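Local coordinates for EmGH1 (Erythrobacter marinus, PDB 5Z87), which probably hydrolyses beta-glucosidic bonds as a family 3 glycoside hydrolase, releasing sugars from beta-linked glucosides, at residues S432-A444 against T521-G534. Sequence-based numbering, arbitrary orientation.
Sequences SAVRKMLVVGPNA and TAQDCDVIVMCLGG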
ATOM      1  N   SER A 432     -44.938  17.158 -12.699  1.00 44.58           N
ATOM      2  CA  SER A 432     -46.041  18.111 -12.673  1.00 53.53           C
ATOM      3  C   SER A 432     -45.902  19.135 -11.549  1.00 47.99           C
ATOM      4  O   SER A 432     -46.488  20.219 -11.640  1.00 56.23           O
ATOM      5  CB  SER A 432     -47.371  17.367 -12.554  1.00 41.75           C
ATOM      6  OG  SER A 432     -47.450  16.674 -11.324  1.00 48.67           O
ATOM      7  N   ALA A 433     -45.118  18.842 -10.513  1.00 47.03           N
ATOM      8  CA  ALA A 433     -44.973  19.738  -9.370  1.00 38.05           C
ATOM      9  C   ALA A 433     -43.783  20.684  -9.485  1.00 45.53           C
ATOM     10  O   ALA A 433     -43.563  21.491  -8.577  1.00 50.36           O
ATOM     11  CB  ALA A 433     -44.845  18.928  -8.079  1.00 43.65           C
ATOM     12  N   VAL A 434     -43.011  20.604 -10.556  1.00 40.81           N
ATOM     13  CA  VAL A 434     -41.819  21.426 -10.714  1.00 37.80           C
ATOM     14  C   VAL A 434     -42.171  22.612 -11.593  1.00 42.47           C
ATOM     15  O   VAL A 434     -42.881  22.462 -12.594  1.00 45.52           O
ATOM     16  CB  VAL A 434     -40.660  20.605 -11.318  1.00 47.83           C
ATOM     17  CG1 VAL A 434     -39.459  21.498 -11.623  1.00 32.83           C
ATOM     18  CG2 VAL A 434     -40.262  19.466 -10.383  1.00 40.66           C
ATOM     19  N   ARG A 435     -41.687  23.796 -11.224  1.00 43.70           N
ATOM     20  CA  ARG A 435     -41.872  24.971 -12.061  1.00 44.85           C
ATOM     21  C   ARG A 435     -40.577  25.447 -12.706  1.00 39.39           C
ATOM     22  O   ARG A 435     -40.516  25.585 -13.931  1.00 50.96           O
ATOM     23  CB  ARG A 435     -42.513  26.119 -11.258  1.00 46.92           C
ATOM     24  CG  ARG A 435     -42.224  27.504 -11.857  1.00 69.03           C
ATOM     25  CD  ARG A 435     -43.043  28.645 -11.231  1.00 72.65           C
ATOM     26  NE  ARG A 435     -42.292  29.418 -10.236  1.00 72.26           N
ATOM     27  CZ  ARG A 435     -41.180  30.115 -10.476  1.00 73.63           C
ATOM     28  NH1 ARG A 435     -40.656  30.173 -11.694  1.00 79.08           N
ATOM     29  NH2 ARG A 435     -40.586  30.770  -9.485  1.00 71.67           N
ATOM     30  N   LYS A 436     -39.526  25.698 -11.928  1.00 37.39           N
ATOM     31  CA  LYS A 436     -38.281  26.229 -12.483  1.00 43.19           C
ATOM     32  C   LYS A 436     -37.094  25.530 -11.831  1.00 47.77           C
ATOM     33  O   LYS A 436     -36.816  25.745 -10.647  1.00 42.86           O
ATOM     34  CB  LYS A 436     -38.190  27.739 -12.291  1.00 38.22           C
ATOM     35  CG  LYS A 436     -37.111  28.393 -13.130  1.00 40.90           C
ATOM     36  CD  LYS A 436     -37.024  29.888 -12.855  1.00 52.53           C
ATOM     37  CE  LYS A 436     -36.183  30.592 -13.909  1.00 59.05           C
ATOM     38  NZ  LYS A 436     -34.861  31.043 -13.380  1.00 62.93           N
ATOM     39  N   MET A 437     -36.376  24.723 -12.613  1.00 43.55           N
ATOM     40  CA  MET A 437     -35.246  23.940 -12.130  1.00 37.57           C
ATOM     41  C   MET A 437     -33.934  24.556 -12.596  1.00 34.99           C
ATOM     42  O   MET A 437     -33.763  24.827 -13.789  1.00 37.65           O
ATOM     43  CB  MET A 437     -35.347  22.496 -12.618  1.00 35.26           C
ATOM     44  CG  MET A 437     -34.054  21.714 -12.471  1.00 34.99           C
ATOM     45  SD  MET A 437     -34.053  20.171 -13.394  1.00 28.94           S
ATOM     46  CE  MET A 437     -35.406  19.249 -12.685  1.00 22.86           C
ATOM     47  N   LEU A 438     -33.019  24.785 -11.653  1.00 30.68           N
ATOM     48  CA  LEU A 438     -31.657  25.201 -11.970  1.00 32.90           C
ATOM     49  C   LEU A 438     -30.775  23.965 -12.127  1.00 37.36           C
ATOM     50  O   LEU A 438     -30.676  23.153 -11.202  1.00 35.12           O
ATOM     51  CB  LEU A 438     -31.090  26.097 -10.873  1.00 30.97           C
ATOM     52  CG  LEU A 438     -29.583  26.366 -10.973  1.00 33.04           C
ATOM     53  CD1 LEU A 438     -29.258  27.236 -12.184  1.00 34.88           C
ATOM     54  CD2 LEU A 438     -29.044  26.991  -9.702  1.00 26.78           C
ATOM     55  N   VAL A 439     -30.151  23.820 -13.294  1.00 35.26           N
ATOM     56  CA  VAL A 439     -29.156  22.782 -13.546  1.00 31.76           C
ATOM     57  C   VAL A 439     -27.794  23.459 -13.535  1.00 31.09           C
ATOM     58  O   VAL A 439     -27.520  24.318 -14.380  1.00 35.50           O
ATOM     59  CB  VAL A 439     -29.417  22.063 -14.880  1.00 35.70           C
ATOM     60  CG1 VAL A 439     -28.374  20.980 -15.129  1.00 35.06           C
ATOM     61  CG2 VAL A 439     -30.810  21.452 -14.883  1.00 27.94           C
ATOM     62  N   VAL A 440     -26.943  23.087 -12.574  1.00 27.38           N
ATOM     63  CA  VAL A 440     -25.732  23.841 -12.265  1.00 25.93           C
ATOM     64  C   VAL A 440     -24.582  22.890 -11.946  1.00 29.87           C
ATOM     65  O   VAL A 440     -24.779  21.827 -11.347  1.00 24.27           O
ATOM     66  CB  VAL A 440     -25.988  24.805 -11.086  1.00 26.22           C
ATOM     67  CG1 VAL A 440     -26.703  24.062  -9.977  1.00 22.29           C
ATOM     68  CG2 VAL A 440     -24.689  25.397 -10.560  1.00 17.06           C
ATOM     69  N   GLY A 441     -23.368  23.297 -12.335  1.00 25.00           N
ATOM     70  CA  GLY A 441     -22.165  22.571 -11.991  1.00 27.95           C
ATOM     71  C   GLY A 441     -21.222  22.349 -13.160  1.00 27.35           C
ATOM     72  O   GLY A 441     -21.599  22.455 -14.334  1.00 29.12           O
ATOM     73  N   PRO A 442     -19.965  22.023 -12.857  1.00 34.74           N
ATOM     74  CA  PRO A 442     -18.974  21.856 -13.933  1.00 27.68           C
ATOM     75  C   PRO A 442     -19.308  20.733 -14.905  1.00 28.81           C
ATOM     76  O   PRO A 442     -18.849  20.776 -16.051  1.00 26.22           O
ATOM     77  CB  PRO A 442     -17.671  21.581 -13.174  1.00 25.03           C
ATOM     78  CG  PRO A 442     -18.116  21.018 -11.852  1.00 25.75           C
ATOM     79  CD  PRO A 442     -19.395  21.747 -11.527  1.00 33.35           C
ATOM     80  N   ASN A 443     -20.125  19.755 -14.516  1.00 25.00           N
ATOM     81  CA  ASN A 443     -20.450  18.646 -15.403  1.00 29.88           C
ATOM     82  C   ASN A 443     -21.902  18.657 -15.865  1.00 29.92           C
ATOM     83  O   ASN A 443     -22.462  17.602 -16.174  1.00 30.23           O
ATOM     84  CB  ASN A 443     -20.110  17.319 -14.732  1.00 27.72           C
ATOM     85  CG  ASN A 443     -18.624  17.161 -14.520  1.00 30.09           C
ATOM     86  OD1 ASN A 443     -17.827  17.861 -15.158  1.00 26.28           O
ATOM     87  ND2 ASN A 443     -18.237  16.274 -13.601  1.00 25.22           N
ATOM     88  N   ALA A 444     -22.524  19.835 -15.940  1.00 31.18           N
ATOM     89  CA  ALA A 444     -23.921  19.897 -16.363  1.00 28.61           C
ATOM     90  C   ALA A 444     -24.053  20.025 -17.876  1.00 25.38           C
ATOM     91  O   ALA A 444     -24.764  19.234 -18.508  1.00 30.59           O
ATOM     92  CB  ALA A 444     -24.647  21.064 -15.677  1.00 28.97           C
ATOM     93  N   THR A 521     -28.995  33.184  -9.509  1.00 40.40           N
ATOM     94  CA  THR A 521     -29.894  32.489 -10.427  1.00 34.40           C
ATOM     95  C   THR A 521     -30.811  31.506  -9.703  1.00 41.68           C
ATOM     96  O   THR A 521     -31.928  31.238 -10.162  1.00 41.89           O
ATOM     97  CB  THR A 521     -29.065  31.765 -11.488  1.00 39.24           C
ATOM     98  OG1 THR A 521     -28.118  32.680 -12.055  1.00 37.73           O
ATOM     99  CG2 THR A 521     -29.944  31.183 -12.582  1.00 33.07           C
ATOM    100  N   ALA A 522     -30.362  30.958  -8.577  1.00 39.22           N
ATOM    101  CA  ALA A 522     -31.121  29.920  -7.888  1.00 47.72           C
ATOM    102  C   ALA A 522     -32.305  30.460  -7.085  1.00 46.48           C
ATOM    103  O   ALA A 522     -33.192  29.674  -6.720  1.00 34.73           O
ATOM    104  CB  ALA A 522     -30.183  29.123  -6.971  1.00 36.90           C
ATOM    105  N   GLN A 523     -32.352  31.776  -6.829  1.00 50.73           N
ATOM    106  CA  GLN A 523     -33.352  32.331  -5.919  1.00 44.70           C
ATOM    107  C   GLN A 523     -34.771  32.075  -6.411  1.00 42.61           C
ATOM    108  O   GLN A 523     -35.677  31.836  -5.607  1.00 48.85           O
ATOM    109  CB  GLN A 523     -33.115  33.826  -5.732  1.00 43.38           C
ATOM    110  CG  GLN A 523     -31.724  34.176  -5.226  1.00 43.58           C
ATOM    111  CD  GLN A 523     -31.479  33.723  -3.792  1.00 57.73           C
ATOM    112  OE1 GLN A 523     -32.406  33.308  -3.083  1.00 55.56           O
ATOM    113  NE2 GLN A 523     -30.216  33.783  -3.363  1.00 44.00           N
ATOM    114  N   ASP A 524     -34.987  32.102  -7.722  1.00 40.58           N
ATOM    115  CA  ASP A 524     -36.313  31.894  -8.292  1.00 50.80           C
ATOM    116  C   ASP A 524     -36.581  30.442  -8.680  1.00 46.70           C
ATOM    117  O   ASP A 524     -37.653  30.146  -9.221  1.00 47.10           O
ATOM    118  CB  ASP A 524     -36.518  32.813  -9.505  1.00 59.39           C
ATOM    119  CG  ASP A 524     -35.291  32.888 -10.398  1.00 66.78           C
ATOM    120  OD1 ASP A 524     -35.162  32.058 -11.323  1.00 65.98           O
ATOM    121  OD2 ASP A 524     -34.440  33.774 -10.161  1.00 71.95           O
ATOM    122  N   CYS A 525     -35.655  29.529  -8.399  1.00 43.23           N
ATOM    123  CA  CYS A 525     -35.814  28.131  -8.770  1.00 37.48           C
ATOM    124  C   CYS A 525     -36.278  27.320  -7.566  1.00 36.28           C
ATOM    125  O   CYS A 525     -35.744  27.478  -6.464  1.00 36.88           O
ATOM    126  CB  CYS A 525     -34.504  27.575  -9.318  1.00 41.38           C
ATOM    127  SG  CYS A 525     -33.878  28.496 -10.761  1.00 39.50           S
ATOM    128  N   ASP A 526     -37.280  26.464  -7.776  1.00 35.76           N
ATOM    129  CA  ASP A 526     -37.750  25.593  -6.707  1.00 38.99           C
ATOM    130  C   ASP A 526     -36.968  24.288  -6.598  1.00 41.87           C
ATOM    131  O   ASP A 526     -37.026  23.643  -5.547  1.00 41.26           O
ATOM    132  CB  ASP A 526     -39.241  25.270  -6.879  1.00 31.88           C
ATOM    133  CG  ASP A 526     -39.624  25.029  -8.313  1.00 38.37           C
ATOM    134  OD1 ASP A 526     -39.229  25.854  -9.156  1.00 46.16           O
ATOM    135  OD2 ASP A 526     -40.324  24.027  -8.596  1.00 39.52           O
ATOM    136  N   VAL A 527     -36.240  23.886  -7.643  1.00 41.53           N
ATOM    137  CA  VAL A 527     -35.407  22.685  -7.636  1.00 37.65           C
ATOM    138  C   VAL A 527     -34.016  23.041  -8.152  1.00 41.46           C
ATOM    139  O   VAL A 527     -33.884  23.735  -9.170  1.00 35.29           O
ATOM    140  CB  VAL A 527     -36.019  21.563  -8.493  1.00 39.89           C
ATOM    141  CG1 VAL A 527     -35.072  20.374  -8.567  1.00 35.46           C
ATOM    142  CG2 VAL A 527     -37.360  21.151  -7.942  1.00 34.25           C
ATOM    143  N   ILE A 528     -32.983  22.570  -7.451  1.00 33.85           N
ATOM    144  CA  ILE A 528     -31.587  22.728  -7.854  1.00 31.05           C
ATOM    145  C   ILE A 528     -30.994  21.339  -8.069  1.00 39.08           C
ATOM    146  O   ILE A 528     -31.079  20.482  -7.179  1.00 33.84           O
ATOM    147  CB  ILE A 528     -30.774  23.494  -6.796  1.00 40.86           C
ATOM    148  CG1 ILE A 528     -31.401  24.852  -6.490  1.00 34.37           C
ATOM    149  CG2 ILE A 528     -29.323  23.655  -7.228  1.00 26.25           C
ATOM    150  CD1 ILE A 528     -30.689  25.558  -5.373  1.00 22.07           C
ATOM    151  N   VAL A 529     -30.401  21.109  -9.238  1.00 38.71           N
ATOM    152  CA  VAL A 529     -29.762  19.832  -9.561  1.00 29.93           C
ATOM    153  C   VAL A 529     -28.291  20.113  -9.809  1.00 34.59           C
ATOM    154  O   VAL A 529     -27.937  20.736 -10.820  1.00 28.30           O
ATOM    155  CB  VAL A 529     -30.394  19.144 -10.775  1.00 26.62           C
ATOM    156  CG1 VAL A 529     -29.555  17.952 -11.169  1.00 34.26           C
ATOM    157  CG2 VAL A 529     -31.816  18.709 -10.476  1.00 28.68           C
ATOM    158  N   MET A 530     -27.432  19.657  -8.891  1.00 26.37           N
ATOM    159  CA  MET A 530     -25.999  19.920  -8.964  1.00 23.73           C
ATOM    160  C   MET A 530     -25.289  18.761  -9.660  1.00 28.95           C
ATOM    161  O   MET A 530     -25.433  17.599  -9.255  1.00 26.32           O
ATOM    162  CB  MET A 530     -25.430  20.140  -7.566  1.00 23.77           C
ATOM    163  CG  MET A 530     -26.339  20.994  -6.690  1.00 26.84           C
ATOM    164  SD  MET A 530     -25.564  21.507  -5.155  1.00 32.46           S
ATOM    165  CE  MET A 530     -25.605  19.974  -4.211  1.00 26.98           C
ATOM    166  N   CYS A 531     -24.530  19.085 -10.710  1.00 26.33           N
ATOM    167  CA  CYS A 531     -23.777  18.119 -11.515  1.00 29.26           C
ATOM    168  C   CYS A 531     -22.295  18.318 -11.215  1.00 30.81           C
ATOM    169  O   CYS A 531     -21.673  19.269 -11.703  1.00 27.42           O
ATOM    170  CB  CYS A 531     -24.082  18.300 -12.995  1.00 30.81           C
ATOM    171  SG  CYS A 531     -25.836  18.076 -13.362  1.00 31.75           S
ATOM    172  N   LEU A 532     -21.738  17.422 -10.400  1.00 24.50           N
ATOM    173  CA  LEU A 532     -20.398  17.572  -9.846  1.00 25.01           C
ATOM    174  C   LEU A 532     -19.604  16.279 -10.050  1.00 27.97           C
ATOM    175  O   LEU A 532     -20.122  15.265 -10.535  1.00 21.60           O
ATOM    176  CB  LEU A 532     -20.470  17.937  -8.356  1.00 33.44           C
ATOM    177  CG  LEU A 532     -21.542  18.934  -7.900  1.00 24.72           C
ATOM    178  CD1 LEU A 532     -21.756  18.836  -6.409  1.00 23.50           C
ATOM    179  CD2 LEU A 532     -21.125  20.333  -8.268  1.00 22.71           C
ATOM    180  N   GLY A 533     -18.329  16.322  -9.672  1.00 24.32           N
ATOM    181  CA  GLY A 533     -17.510  15.123  -9.649  1.00 20.84           C
ATOM    182  C   GLY A 533     -16.082  15.389 -10.066  1.00 23.81           C
ATOM    183  O   GLY A 533     -15.335  16.099  -9.378  1.00 21.73           O
ATOM    184  N   GLY A 534     -15.692  14.814 -11.201  1.00 23.51           N
ATOM    185  CA  GLY A 534     -14.381  15.034 -11.778  1.00 19.57           C
ATOM    186  C   GLY A 534     -14.529  14.939 -13.278  1.00 21.33           C
ATOM    187  O   GLY A 534     -15.627  14.729 -13.785  1.00 21.67           O
TER
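L438 is the main bump of strand 436-440, and T521, A522 and C525, on helix 508-522 and the A522-C525 beta turn, form the hollow that receives it. CG lies anti to the backbone N (chi1 169°), which sets the fork beside T521 and A522; CD2 then presses on A522 CB at 3.6 Å, CD1 touches T521 CG2 (4.0 Å), the side chains crossing at about a right angle, and L438 CB rests 3.7 Å from C525 SG. A branched leucine can fill this notch, and small A522 can be its floor. On the same face, V440 CG1 meets I528 CG2 at 3.8 Å. On the other, M437 reaches diagonally to V529, its SD 4.0 Å from V529 CG2, and C531 SG rests against both V439 CG1 and A444 CB.

Strands 436-440 and 527-533 run parallel, hydrogen-bonded alternately: L438 N to V527 O, V529 N to L438 O, V440 N to V529 O and C531 N to V440 O. Beyond them, glycine suits G441, where a CB would strike C531 O. N443, an amide long enough to bridge the gap, donates from ND2 to G534 O (3.0 Å).

At the opposite end, the D526 carboxylate grips two backbone N-H groups with its syn lone pairs, OD2 taking R435 N at 3.0 Å and OD1 taking K436 N at 2.8 Å. With an alanine here, both N-H groups would probably lose these acceptors and the strand entrance would be freer to shift. K436 NZ forms a salt bridge with E478 and, at a doubtfully short modelled length, with D524 OD1.

The pair lies inside the mixed sheet of the C-terminal domain, an alpha/beta sandwich. Strand 476-480 flanks 436-440 and strand 574-580 flanks 527-533; helix 462-473 covers the M437, V439 and C531 face, and helix 561-569 packs against V440 and M530.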